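Local atomic coordinates of DNA fragmentation factor subunit beta (Mus musculus, PDB entry 1V0D), a protein that acts as a nuclease that fragments DNA and induces chromatin condensation during apoptosis. Residues 104-109 / 124-129; 134-139 / 245-250; 276-281 / 320-325. One frame throughout, in Å; residues are numbered along the deposited sequence.

Overall arrangement
The three contacts follow one another along the chain of this elongated nuclease, whose regular structure is mainly helical. Interactions 1 and 2 lie on one side of the chain's centre, their own centres about 19 Å apart, and they meet where His127 of the helical hairpin packs on Asn249 of the loop 245-250. Interaction 3 lies on the opposite side, its centre about 57 Å from that of interaction 1 and about 45 Å from that of interaction 2. None of the segments supplies a zinc or magnesium ligand. The loop 245-250 nevertheless closely follows zinc ligand His242, while interaction 3 joins regions that follow magnesium ligands Asp262 and His308 in sequence.

Interaction 1: 104-109 / 124-129. Unlike the reference sequence in segment 104-109: Gln109 (reference Leu).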
ATOM      1  N   GLN A 104      18.110 -15.468 -17.227  1.00128.67           N
ATOM      2  CA  GLN A 104      19.521 -15.434 -16.864  1.00127.69           C
ATOM      3  C   GLN A 104      20.254 -14.364 -17.668  1.00127.05           C
ATOM      4  O   GLN A 104      21.459 -14.174 -17.508  1.00127.05           O
ATOM      5  CB  GLN A 104      20.154 -16.799 -17.110  1.00127.31           C
ATOM      6  N   ALA A 105      19.518 -13.671 -18.532  1.00126.24           N
ATOM      7  CA  ALA A 105      20.086 -12.617 -19.363  1.00125.64           C
ATOM      8  C   ALA A 105      19.786 -11.250 -18.761  1.00125.80           C
ATOM      9  O   ALA A 105      20.700 -10.465 -18.485  1.00125.49           O
ATOM     10  CB  ALA A 105      19.516 -12.700 -20.773  1.00124.88           C
ATOM     11  N   ALA A 106      18.501 -10.973 -18.561  1.00126.05           N
ATOM     12  CA  ALA A 106      18.059  -9.707 -17.989  1.00126.21           C
ATOM     13  C   ALA A 106      18.757  -9.444 -16.662  1.00126.61           C
ATOM     14  O   ALA A 106      19.115  -8.306 -16.353  1.00126.60           O
ATOM     15  CB  ALA A 106      16.554  -9.723 -17.786  1.00125.80           C
ATOM     16  N   ARG A 107      18.943 -10.504 -15.878  1.00126.58           N
ATOM     17  CA  ARG A 107      19.603 -10.387 -14.584  1.00126.71           C
ATOM     18  C   ARG A 107      21.014  -9.844 -14.750  1.00127.05           C
ATOM     19  O   ARG A 107      21.479  -9.037 -13.943  1.00126.83           O
ATOM     20  CB  ARG A 107      19.660 -11.745 -13.887  1.00126.43           C
ATOM     21  CG  ARG A 107      18.304 -12.302 -13.531  1.00127.04           C
ATOM     22  CD  ARG A 107      18.423 -13.507 -12.618  1.00127.93           C
ATOM     23  NE  ARG A 107      17.112 -14.030 -12.244  1.00129.25           N
ATOM     24  CZ  ARG A 107      16.918 -15.041 -11.401  1.00129.71           C
ATOM     25  NH1 ARG A 107      17.954 -15.649 -10.833  1.00129.60           N
ATOM     26  NH2 ARG A 107      15.685 -15.447 -11.126  1.00129.67           N
ATOM     27  N   GLN A 108      21.694 -10.288 -15.802  1.00127.43           N
ATOM     28  CA  GLN A 108      23.053  -9.835 -16.057  1.00127.60           C
ATOM     29  C   GLN A 108      23.086  -8.344 -16.347  1.00126.92           C
ATOM     30  O   GLN A 108      23.924  -7.620 -15.803  1.00127.20           O
ATOM     31  CB  GLN A 108      23.668 -10.610 -17.223  1.00128.66           C
ATOM     32  CG  GLN A 108      23.886 -12.084 -16.921  1.00130.07           C
ATOM     33  CD  GLN A 108      24.841 -12.742 -17.897  1.00130.68           C
ATOM     34  OE1 GLN A 108      26.004 -12.345 -18.005  1.00131.04           O
ATOM     35  NE2 GLN A 108      24.357 -13.754 -18.613  1.00130.70           N
ATOM     36  N   GLN A 109      22.177  -7.879 -17.200  1.00125.44           N
ATOM     37  CA  GLN A 109      22.133  -6.461 -17.523  1.00123.90           C
ATOM     38  C   GLN A 109      21.807  -5.631 -16.288  1.00122.92           C
ATOM     39  O   GLN A 109      22.142  -4.450 -16.225  1.00122.58           O
ATOM     40  CB  GLN A 109      21.113  -6.189 -18.618  1.00123.59           C
ATOM     41  CG  GLN A 109      21.557  -6.653 -19.979  1.00124.18           C
ATOM     42  CD  GLN A 109      20.846  -5.912 -21.089  1.00125.45           C
ATOM     43  OE1 GLN A 109      19.624  -5.984 -21.213  1.00126.86           O
ATOM     44  NE2 GLN A 109      21.606  -5.183 -21.899  1.00125.23           N
ATOM     45  N   ASP A 124      11.523  -4.501 -13.775  1.00 71.20           N
ATOM     46  CA  ASP A 124      10.126  -4.846 -13.957  1.00 72.25           C
ATOM     47  C   ASP A 124       9.980  -6.085 -14.823  1.00 73.01           C
ATOM     48  O   ASP A 124       9.245  -7.012 -14.471  1.00 73.58           O
ATOM     49  CB  ASP A 124       9.369  -3.681 -14.584  1.00 74.11           C
ATOM     50  CG  ASP A 124       9.217  -2.504 -13.632  1.00 77.79           C
ATOM     51  OD1 ASP A 124       9.009  -2.737 -12.416  1.00 78.14           O
ATOM     52  OD2 ASP A 124       9.289  -1.346 -14.102  1.00 80.35           O
ATOM     53  N   LEU A 125      10.682  -6.106 -15.952  1.00 72.75           N
ATOM     54  CA  LEU A 125      10.621  -7.248 -16.853  1.00 72.83           C
ATOM     55  C   LEU A 125      11.000  -8.533 -16.146  1.00 72.63           C
ATOM     56  O   LEU A 125      10.324  -9.546 -16.280  1.00 73.28           O
ATOM     57  CB  LEU A 125      11.534  -7.028 -18.054  1.00 73.81           C
ATOM     58  CG  LEU A 125      10.869  -6.172 -19.132  1.00 76.22           C
ATOM     59  CD1 LEU A 125      11.863  -5.822 -20.231  1.00 76.87           C
ATOM     60  CD2 LEU A 125       9.676  -6.944 -19.696  1.00 76.43           C
ATOM     61  N   LEU A 126      12.084  -8.492 -15.386  1.00 72.91           N
ATOM     62  CA  LEU A 126      12.516  -9.674 -14.665  1.00 73.73           C
ATOM     63  C   LEU A 126      11.367 -10.111 -13.770  1.00 74.32           C
ATOM     64  O   LEU A 126      11.067 -11.302 -13.660  1.00 73.53           O
ATOM     65  CB  LEU A 126      13.741  -9.359 -13.811  1.00 74.80           C
ATOM     66  CG  LEU A 126      14.920 -10.330 -13.918  1.00 76.61           C
ATOM     67  CD1 LEU A 126      15.862 -10.082 -12.747  1.00 75.97           C
ATOM     68  CD2 LEU A 126      14.429 -11.778 -13.903  1.00 76.53           C
ATOM     69  N   HIS A 127      10.723  -9.137 -13.133  1.00 74.91           N
ATOM     70  CA  HIS A 127       9.597  -9.425 -12.254  1.00 75.14           C
ATOM     71  C   HIS A 127       8.525 -10.131 -13.054  1.00 74.72           C
ATOM     72  O   HIS A 127       8.095 -11.226 -12.706  1.00 75.16           O
ATOM     73  CB  HIS A 127       9.002  -8.140 -11.678  1.00 75.70           C
ATOM     74  CG  HIS A 127       7.735  -8.357 -10.905  1.00 76.53           C
ATOM     75  ND1 HIS A 127       6.636  -7.530 -11.025  1.00 76.20           N
ATOM     76  CD2 HIS A 127       7.394  -9.306 -10.001  1.00 76.59           C
ATOM     77  CE1 HIS A 127       5.674  -7.962 -10.229  1.00 75.56           C
ATOM     78  NE2 HIS A 127       6.107  -9.038  -9.596  1.00 76.33           N
ATOM     79  N   HIS A 128       8.104  -9.485 -14.134  1.00 74.13           N
ATOM     80  CA  HIS A 128       7.064 -10.008 -15.007  1.00 73.86           C
ATOM     81  C   HIS A 128       7.310 -11.443 -15.441  1.00 72.59           C
ATOM     82  O   HIS A 128       6.376 -12.241 -15.518  1.00 72.06           O
ATOM     83  CB  HIS A 128       6.939  -9.118 -16.237  1.00 76.36           C
ATOM     84  CG  HIS A 128       5.808  -9.490 -17.138  1.00 79.49           C
ATOM     85  ND1 HIS A 128       5.777 -10.672 -17.846  1.00 81.17           N
ATOM     86  CD2 HIS A 128       4.666  -8.832 -17.454  1.00 81.20           C
ATOM     87  CE1 HIS A 128       4.666 -10.727 -18.560  1.00 82.19           C
ATOM     88  NE2 HIS A 128       3.974  -9.623 -18.340  1.00 82.68           N
ATOM     89  N   VAL A 129       8.567 -11.771 -15.712  1.00 71.72           N
ATOM     90  CA  VAL A 129       8.918 -13.111 -16.158  1.00 71.48           C
ATOM     91  C   VAL A 129       9.167 -14.114 -15.033  1.00 71.13           C
ATOM     92  O   VAL A 129       8.713 -15.248 -15.123  1.00 72.44           O
ATOM     93  CB  VAL A 129      10.143 -13.071 -17.084  1.00 71.35           C
ATOM     94  CG1 VAL A 129      10.519 -14.472 -17.507  1.00 72.61           C
ATOM     95  CG2 VAL A 129       9.829 -12.227 -18.307  1.00 71.48           C
TER
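Leu126 reaches across the gap between two helices and sets its branched end against the aliphatic part of Arg107. Of its two methyl groups, CD1 approaches Arg107 CG at 3.4 Å, while Leu126 CD2 lies 3.9 Å from the NE of Arg107. The two side chains cross at about a right angle, and CD2 arrives at the rim of the guanidinium, in its plane, so the leucine packs beside the flat group without stacking on it. With CG anti to its own carbonyl carbon (chi1 -65°) and the chain extended from there to NE, Arg107 passes across the branched end of Leu126, and its charged end continues beyond the apolar contact.

Beneath this pair the backbones come nearest at Ala106 and Leu126, whose CA atoms are 6.5 Å apart. The methyl of Ala106 points at the facing helix and meets Leu126 CG at 4.2 Å, the one purely apolar pair of the contact. No hydrogen bond bridges the two helices here; the amide of Gln108 turns back along its own helix, its NE2 donating to Gln104 O.

The helices 103-111 and 116-129 run antiparallel as a hairpin joined by a short connection. Leu126 also touches Ile103 and Leu110 of the first helix, so its side chain is a main element of the seam, and Val129 extends that seam by packing on Ile103. The hairpin is also part of the dimer interface: Leu125 rests on Leu92 and His128 on Leu121 of the second subunit, whose Val85 and Ile88 meet Ala105 and Gln109 of helix 103-111.

Interaction 2: 134-139 / 245-250; sequences TAETRE and NPYGNR
The carboxylate of Glu136 approaches the ring of Tyr247 obliquely, its OE2 lying 4.2 Å from Tyr247 CD2. The two flat groups are tilted about 32° against each other and do not stack. Their polar ends stay well separated, with Glu136 OE2 6.2 Å from Tyr247 OH. The CB of Glu136 does not aim at the opposing loop, but CG is anti to the backbone N and the next bond turns (chi2 73°), bringing the acid group round to the ring. The tyrosine needs no such bend, since its side chain leaves the backbone toward the 134-139 loop.

Behind the side chains the backbones remain apart: the CA atoms of Glu136 and Tyr247 are 7.8 Å from each other, and Ala135 O faces Tyr247 O at 4.4 Å. Tyr247 belongs to a turn in which Gly248 N donates to Asn245 O at 3.2 Å. Just beyond it, Asn249 caps the start of helix 250-255, a short helix following strand 243-244 and zinc ligand His242.

No hydrogen bond passes directly between the two loops, and outside residues link them. Lys155, at the start of helix 155-175, donates from NZ to both Ala135 O and Tyr247 O, holding the two facing carbonyls together. Arg212 forms a salt bridge with Glu136 OE2 and offers its backbone N to Tyr247 OH, which also binds Phe210 O, while Glu136 OE1 receives Asn154 ND2 and bonds with Ser156 OG.

Both polar groups of this buried contact are thus satisfied by third parties. The surroundings of the Glu136 carboxylate would favour its ionised form. Because Lys155 and Arg212 each serve both loops, while no direct bond does, the join probably depends chiefly on these shared partners.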
ATOM      1  N   THR A 134       1.044 -21.083 -12.316  1.00 57.30           N
ATOM      2  CA  THR A 134       0.529 -22.436 -12.319  1.00 57.83           C
ATOM      3  C   THR A 134       0.740 -23.202 -11.025  1.00 59.29           C
ATOM      4  O   THR A 134      -0.112 -23.998 -10.639  1.00 59.89           O
ATOM      5  CB  THR A 134       1.124 -23.245 -13.470  1.00 57.81           C
ATOM      6  OG1 THR A 134       0.970 -22.519 -14.696  1.00 56.86           O
ATOM      7  CG2 THR A 134       0.401 -24.575 -13.595  1.00 59.51           C
ATOM      8  N   ALA A 135       1.863 -22.975 -10.347  1.00 60.65           N
ATOM      9  CA  ALA A 135       2.132 -23.687  -9.094  1.00 62.34           C
ATOM     10  C   ALA A 135       1.103 -23.335  -8.017  1.00 62.97           C
ATOM     11  O   ALA A 135       0.696 -22.184  -7.890  1.00 63.57           O
ATOM     12  CB  ALA A 135       3.537 -23.364  -8.604  1.00 63.11           C
ATOM     13  N   GLU A 136       0.693 -24.318  -7.228  1.00 63.77           N
ATOM     14  CA  GLU A 136      -0.305 -24.064  -6.197  1.00 66.13           C
ATOM     15  C   GLU A 136       0.162 -24.363  -4.780  1.00 67.98           C
ATOM     16  O   GLU A 136      -0.277 -23.720  -3.819  1.00 68.13           O
ATOM     17  CB  GLU A 136      -1.561 -24.889  -6.482  1.00 66.60           C
ATOM     18  CG  GLU A 136      -2.674 -24.693  -5.468  1.00 67.61           C
ATOM     19  CD  GLU A 136      -3.372 -23.337  -5.596  1.00 69.97           C
ATOM     20  OE1 GLU A 136      -4.088 -22.951  -4.642  1.00 69.01           O
ATOM     21  OE2 GLU A 136      -3.221 -22.666  -6.649  1.00 69.91           O
ATOM     22  N   THR A 137       1.053 -25.343  -4.653  1.00 69.97           N
ATOM     23  CA  THR A 137       1.554 -25.748  -3.348  1.00 70.86           C
ATOM     24  C   THR A 137       2.895 -25.158  -2.967  1.00 71.56           C
ATOM     25  O   THR A 137       3.707 -24.794  -3.826  1.00 71.23           O
ATOM     26  CB  THR A 137       1.681 -27.256  -3.268  1.00 70.92           C
ATOM     27  OG1 THR A 137       0.488 -27.846  -3.789  1.00 71.83           O
ATOM     28  CG2 THR A 137       1.861 -27.696  -1.816  1.00 72.62           C
ATOM     29  N   ARG A 138       3.113 -25.080  -1.658  1.00 72.66           N
ATOM     30  CA  ARG A 138       4.345 -24.550  -1.097  1.00 74.30           C
ATOM     31  C   ARG A 138       5.501 -25.430  -1.545  1.00 76.65           C
ATOM     32  O   ARG A 138       6.628 -24.956  -1.722  1.00 77.29           O
ATOM     33  CB  ARG A 138       4.251 -24.537   0.423  1.00 71.95           C
ATOM     34  CG  ARG A 138       5.278 -23.669   1.090  1.00 70.57           C
ATOM     35  CD  ARG A 138       4.859 -23.386   2.509  1.00 70.67           C
ATOM     36  NE  ARG A 138       5.552 -22.227   3.050  1.00 72.05           N
ATOM     37  CZ  ARG A 138       5.241 -21.651   4.206  1.00 74.14           C
ATOM     38  NH1 ARG A 138       4.245 -22.134   4.942  1.00 73.78           N
ATOM     39  NH2 ARG A 138       5.914 -20.581   4.620  1.00 73.91           N
ATOM     40  N   GLU A 139       5.203 -26.713  -1.731  1.00 78.50           N
ATOM     41  CA  GLU A 139       6.185 -27.692  -2.173  1.00 80.54           C
ATOM     42  C   GLU A 139       6.707 -27.347  -3.573  1.00 80.28           C
ATOM     43  O   GLU A 139       7.911 -27.323  -3.801  1.00 80.57           O
ATOM     44  CB  GLU A 139       5.549 -29.089  -2.190  1.00 84.07           C
ATOM     45  CG  GLU A 139       6.513 -30.242  -2.486  1.00 88.86           C
ATOM     46  CD  GLU A 139       7.448 -30.555  -1.315  1.00 92.97           C
ATOM     47  OE1 GLU A 139       6.945 -30.828  -0.197  1.00 93.07           O
ATOM     48  OE2 GLU A 139       8.687 -30.534  -1.518  1.00 94.53           O
ATOM     49  N   ASN A 245      -2.001 -10.861 -10.637  1.00 53.82           N
ATOM     50  CA  ASN A 245      -2.174 -12.270 -10.320  1.00 54.18           C
ATOM     51  C   ASN A 245      -1.323 -12.588  -9.106  1.00 54.82           C
ATOM     52  O   ASN A 245      -0.176 -13.021  -9.223  1.00 57.21           O
ATOM     53  CB  ASN A 245      -1.775 -13.154 -11.504  1.00 53.70           C
ATOM     54  CG  ASN A 245      -2.182 -14.613 -11.307  1.00 54.99           C
ATOM     55  OD1 ASN A 245      -2.499 -15.315 -12.271  1.00 57.03           O
ATOM     56  ND2 ASN A 245      -2.168 -15.076 -10.058  1.00 53.08           N
ATOM     57  N   PRO A 246      -1.884 -12.381  -7.910  1.00 55.34           N
ATOM     58  CA  PRO A 246      -1.165 -12.644  -6.659  1.00 55.44           C
ATOM     59  C   PRO A 246      -0.648 -14.074  -6.527  1.00 56.05           C
ATOM     60  O   PRO A 246       0.173 -14.356  -5.663  1.00 56.13           O
ATOM     61  CB  PRO A 246      -2.204 -12.305  -5.593  1.00 54.95           C
ATOM     62  CG  PRO A 246      -3.493 -12.684  -6.265  1.00 54.12           C
ATOM     63  CD  PRO A 246      -3.309 -12.109  -7.650  1.00 53.98           C
ATOM     64  N   TYR A 247      -1.118 -14.972  -7.386  1.00 57.30           N
ATOM     65  CA  TYR A 247      -0.700 -16.365  -7.304  1.00 59.51           C
ATOM     66  C   TYR A 247       0.630 -16.739  -7.943  1.00 61.60           C
ATOM     67  O   TYR A 247       1.151 -17.826  -7.670  1.00 63.41           O
ATOM     68  CB  TYR A 247      -1.751 -17.296  -7.912  1.00 57.86           C
ATOM     69  CG  TYR A 247      -3.033 -17.401  -7.142  1.00 56.30           C
ATOM     70  CD1 TYR A 247      -4.057 -16.473  -7.332  1.00 55.95           C
ATOM     71  CD2 TYR A 247      -3.245 -18.449  -6.251  1.00 55.29           C
ATOM     72  CE1 TYR A 247      -5.268 -16.587  -6.660  1.00 52.63           C
ATOM     73  CE2 TYR A 247      -4.455 -18.573  -5.571  1.00 54.45           C
ATOM     74  CZ  TYR A 247      -5.460 -17.635  -5.786  1.00 52.48           C
ATOM     75  OH  TYR A 247      -6.660 -17.746  -5.136  1.00 52.97           O
ATOM     76  N   GLY A 248       1.200 -15.884  -8.779  1.00 62.07           N
ATOM     77  CA  GLY A 248       2.431 -16.320  -9.410  1.00 64.51           C
ATOM     78  C   GLY A 248       3.719 -15.635  -9.034  1.00 65.01           C
ATOM     79  O   GLY A 248       4.656 -15.627  -9.834  1.00 66.95           O
ATOM     80  N   ASN A 249       3.816 -15.117  -7.818  1.00 64.48           N
ATOM     81  CA  ASN A 249       5.014 -14.381  -7.466  1.00 62.29           C
ATOM     82  C   ASN A 249       4.873 -13.882  -6.028  1.00 62.21           C
ATOM     83  O   ASN A 249       3.785 -13.491  -5.605  1.00 62.62           O
ATOM     84  CB  ASN A 249       5.095 -13.219  -8.454  1.00 63.29           C
ATOM     85  CG  ASN A 249       6.287 -12.358  -8.262  1.00 64.38           C
ATOM     86  OD1 ASN A 249       6.524 -11.835  -7.177  1.00 68.22           O
ATOM     87  ND2 ASN A 249       7.046 -12.168  -9.336  1.00 66.16           N
ATOM     88  N   ARG A 250       5.967 -13.899  -5.274  1.00 61.34           N
ATOM     89  CA  ARG A 250       5.939 -13.439  -3.890  1.00 58.83           C
ATOM     90  C   ARG A 250       5.621 -11.953  -3.825  1.00 58.35           C
ATOM     91  O   ARG A 250       4.750 -11.527  -3.075  1.00 58.01           O
ATOM     92  CB  ARG A 250       7.283 -13.690  -3.209  1.00 57.62           C
ATOM     93  CG  ARG A 250       7.374 -13.019  -1.867  1.00 56.58           C
ATOM     94  CD  ARG A 250       8.714 -13.194  -1.195  1.00 56.20           C
ATOM     95  NE  ARG A 250       8.724 -12.428   0.048  1.00 55.00           N
ATOM     96  CZ  ARG A 250       9.190 -11.187   0.164  1.00 54.64           C
ATOM     97  NH1 ARG A 250       9.716 -10.558  -0.890  1.00 51.60           N
ATOM     98  NH2 ARG A 250       9.079 -10.554   1.327  1.00 53.98           N
TER

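Interaction 3: 276-281 / 320-325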
ATOM      1  N   ALA A 276     -27.036   2.269  12.684  1.00 51.79           N
ATOM      2  CA  ALA A 276     -27.323   2.656  14.066  1.00 53.81           C
ATOM      3  C   ALA A 276     -28.641   3.419  14.113  1.00 55.67           C
ATOM      4  O   ALA A 276     -29.568   3.037  14.833  1.00 57.01           O
ATOM      5  CB  ALA A 276     -26.198   3.532  14.621  1.00 53.68           C
ATOM      6  N   GLU A 277     -28.725   4.494  13.335  1.00 56.09           N
ATOM      7  CA  GLU A 277     -29.930   5.302  13.288  1.00 57.03           C
ATOM      8  C   GLU A 277     -31.183   4.474  12.972  1.00 56.10           C
ATOM      9  O   GLU A 277     -32.242   4.700  13.562  1.00 55.71           O
ATOM     10  CB  GLU A 277     -29.753   6.431  12.269  1.00 59.34           C
ATOM     11  CG  GLU A 277     -29.666   7.813  12.907  1.00 67.53           C
ATOM     12  CD  GLU A 277     -31.051   8.433  13.174  1.00 75.06           C
ATOM     13  OE1 GLU A 277     -31.779   8.693  12.180  1.00 78.05           O
ATOM     14  OE2 GLU A 277     -31.413   8.660  14.363  1.00 76.40           O
ATOM     15  N   ALA A 278     -31.059   3.505  12.068  1.00 55.58           N
ATOM     16  CA  ALA A 278     -32.199   2.660  11.691  1.00 55.60           C
ATOM     17  C   ALA A 278     -32.669   1.771  12.838  1.00 55.20           C
ATOM     18  O   ALA A 278     -33.863   1.528  12.999  1.00 54.62           O
ATOM     19  CB  ALA A 278     -31.841   1.801  10.481  1.00 55.54           C
ATOM     20  N   ILE A 279     -31.722   1.280  13.629  1.00 55.04           N
ATOM     21  CA  ILE A 279     -32.049   0.428  14.761  1.00 54.45           C
ATOM     22  C   ILE A 279     -32.724   1.218  15.878  1.00 55.18           C
ATOM     23  O   ILE A 279     -33.427   0.648  16.707  1.00 56.32           O
ATOM     24  CB  ILE A 279     -30.782  -0.256  15.311  1.00 54.37           C
ATOM     25  CG1 ILE A 279     -30.383  -1.397  14.380  1.00 54.74           C
ATOM     26  CG2 ILE A 279     -31.017  -0.771  16.715  1.00 52.64           C
ATOM     27  CD1 ILE A 279     -29.198  -2.193  14.865  1.00 56.90           C
ATOM     28  N   GLN A 280     -32.515   2.530  15.900  1.00 55.30           N
ATOM     29  CA  GLN A 280     -33.122   3.368  16.927  1.00 55.02           C
ATOM     30  C   GLN A 280     -34.511   3.826  16.484  1.00 56.00           C
ATOM     31  O   GLN A 280     -35.355   4.161  17.308  1.00 56.49           O
ATOM     32  CB  GLN A 280     -32.219   4.566  17.203  1.00 54.00           C
ATOM     33  CG  GLN A 280     -30.780   4.129  17.467  1.00 56.77           C
ATOM     34  CD  GLN A 280     -29.801   5.280  17.622  1.00 56.19           C
ATOM     35  OE1 GLN A 280     -29.980   6.358  17.046  1.00 57.09           O
ATOM     36  NE2 GLN A 280     -28.739   5.046  18.386  1.00 55.07           N
ATOM     37  N   ASP A 281     -34.745   3.805  15.178  1.00 56.05           N
ATOM     38  CA  ASP A 281     -36.018   4.215  14.603  1.00 56.11           C
ATOM     39  C   ASP A 281     -37.250   3.633  15.283  1.00 56.85           C
ATOM     40  O   ASP A 281     -38.205   4.350  15.590  1.00 58.59           O
ATOM     41  CB  ASP A 281     -36.068   3.828  13.130  1.00 57.95           C
ATOM     42  CG  ASP A 281     -37.368   4.246  12.464  1.00 58.97           C
ATOM     43  OD1 ASP A 281     -37.429   5.382  11.932  1.00 58.28           O
ATOM     44  OD2 ASP A 281     -38.330   3.443  12.491  1.00 58.72           O
ATOM     45  N   SER A 320     -35.821   2.925   0.868  1.00 48.86           N
ATOM     46  CA  SER A 320     -36.833   1.883   0.787  1.00 48.44           C
ATOM     47  C   SER A 320     -36.414   0.465   1.182  1.00 49.10           C
ATOM     48  O   SER A 320     -37.274  -0.413   1.309  1.00 50.04           O
ATOM     49  CB  SER A 320     -37.378   1.843  -0.634  1.00 47.31           C
ATOM     50  OG  SER A 320     -36.383   1.334  -1.510  1.00 50.11           O
ATOM     51  N   ARG A 321     -35.117   0.220   1.363  1.00 48.07           N
ATOM     52  CA  ARG A 321     -34.659  -1.125   1.718  1.00 46.62           C
ATOM     53  C   ARG A 321     -34.184  -1.247   3.157  1.00 47.16           C
ATOM     54  O   ARG A 321     -33.783  -2.321   3.591  1.00 47.29           O
ATOM     55  CB  ARG A 321     -33.524  -1.557   0.792  1.00 46.64           C
ATOM     56  CG  ARG A 321     -33.862  -1.499  -0.681  1.00 47.44           C
ATOM     57  CD  ARG A 321     -32.660  -1.879  -1.526  1.00 49.17           C
ATOM     58  NE  ARG A 321     -32.190  -3.238  -1.261  1.00 51.36           N
ATOM     59  CZ  ARG A 321     -31.074  -3.750  -1.774  1.00 52.84           C
ATOM     60  NH1 ARG A 321     -30.317  -3.012  -2.579  1.00 53.20           N
ATOM     61  NH2 ARG A 321     -30.712  -4.996  -1.488  1.00 53.16           N
ATOM     62  N   ILE A 322     -34.234  -0.150   3.901  1.00 47.83           N
ATOM     63  CA  ILE A 322     -33.772  -0.162   5.279  1.00 47.49           C
ATOM     64  C   ILE A 322     -34.672  -0.939   6.245  1.00 49.27           C
ATOM     65  O   ILE A 322     -34.169  -1.673   7.108  1.00 48.46           O
ATOM     66  CB  ILE A 322     -33.565   1.285   5.780  1.00 46.18           C
ATOM     67  CG1 ILE A 322     -32.411   1.924   4.996  1.00 45.09           C
ATOM     68  CG2 ILE A 322     -33.287   1.298   7.276  1.00 45.13           C
ATOM     69  CD1 ILE A 322     -32.156   3.385   5.307  1.00 42.17           C
ATOM     70  N   TYR A 323     -35.992  -0.804   6.099  1.00 50.27           N
ATOM     71  CA  TYR A 323     -36.910  -1.507   6.998  1.00 51.14           C
ATOM     72  C   TYR A 323     -37.701  -2.637   6.358  1.00 52.66           C
ATOM     73  O   TYR A 323     -37.956  -2.639   5.155  1.00 51.42           O
ATOM     74  CB  TYR A 323     -37.881  -0.523   7.644  1.00 48.35           C
ATOM     75  CG  TYR A 323     -37.214   0.621   8.372  1.00 47.03           C
ATOM     76  CD1 TYR A 323     -37.123   1.876   7.788  1.00 46.49           C
ATOM     77  CD2 TYR A 323     -36.681   0.447   9.645  1.00 45.24           C
ATOM     78  CE1 TYR A 323     -36.523   2.932   8.449  1.00 44.90           C
ATOM     79  CE2 TYR A 323     -36.078   1.492  10.315  1.00 44.34           C
ATOM     80  CZ  TYR A 323     -36.001   2.735   9.708  1.00 45.86           C
ATOM     81  OH  TYR A 323     -35.377   3.784  10.348  1.00 48.32           O
ATOM     82  N   ARG A 324     -38.089  -3.607   7.181  1.00 57.23           N
ATOM     83  CA  ARG A 324     -38.855  -4.748   6.701  1.00 61.35           C
ATOM     84  C   ARG A 324     -40.285  -4.326   6.426  1.00 65.49           C
ATOM     85  O   ARG A 324     -40.921  -3.683   7.267  1.00 65.70           O
ATOM     86  CB  ARG A 324     -38.863  -5.878   7.733  1.00 60.17           C
ATOM     87  CG  ARG A 324     -37.547  -6.611   7.893  1.00 60.17           C
ATOM     88  CD  ARG A 324     -37.737  -7.863   8.735  1.00 59.51           C
ATOM     89  NE  ARG A 324     -36.485  -8.387   9.267  1.00 57.88           N
ATOM     90  CZ  ARG A 324     -35.441  -8.729   8.521  1.00 58.88           C
ATOM     91  NH1 ARG A 324     -35.487  -8.604   7.200  1.00 58.23           N
ATOM     92  NH2 ARG A 324     -34.348  -9.205   9.100  1.00 59.86           N
ATOM     93  N   PRO A 325     -40.805  -4.680   5.239  1.00 69.28           N
ATOM     94  CA  PRO A 325     -42.162  -4.372   4.782  1.00 72.98           C
ATOM     95  C   PRO A 325     -43.199  -4.882   5.757  1.00 77.19           C
ATOM     96  O   PRO A 325     -43.145  -6.040   6.167  1.00 77.44           O
ATOM     97  CB  PRO A 325     -42.250  -5.105   3.453  1.00 71.99           C
ATOM     98  CG  PRO A 325     -40.858  -5.036   2.953  1.00 71.93           C
ATOM     99  CD  PRO A 325     -40.057  -5.379   4.182  1.00 70.32           C
TER
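Ala278 and Asp281, on the last turns of helix 267-281, meet Ile322 and Tyr323 of the irregular C-terminal tail, a helix-to-tail contact in a nuclease region of the His-Me finger clan. The helix comes shortly after strand 260-263, which carries the magnesium ligand Asp262, and the tail comes after strand 300-303, its antiparallel partner.

Ala278 is the apolar anchor. Its methyl points at the tail and touches Ile322 CG2 at 3.6 Å, with Tyr323 CE2 a little farther off at 4.3 Å. The carbonyl of the same residue approaches the tyrosine at its rim, Ala278 O lying 3.5 Å from Tyr323 CE2 and near the ring plane. Phe290 of helix 287-295 packs on both Ala278 and Ile322, extending the apolar patch.

One turn further along, Asp281 projects toward the tail with CG anti to its backbone N (chi1 -179°), which turns the carboxylate to the phenol end of Tyr323. The two groups cross obliquely, their planes 44° apart. The exact spacing between Asp281 and the phenol oxygen is doubtful in the model, and no hydrogen bond is established between them. Arg283 supplies the firmer link, forming a salt bridge with Asp281 OD1 and a cation-pi contact with the ring of Tyr323.

The tail residues also brace each other: Ile322 CG2, the methyl that meets Ala278, lies over the centre of the Tyr323 ring, 3.7 Å above its plane.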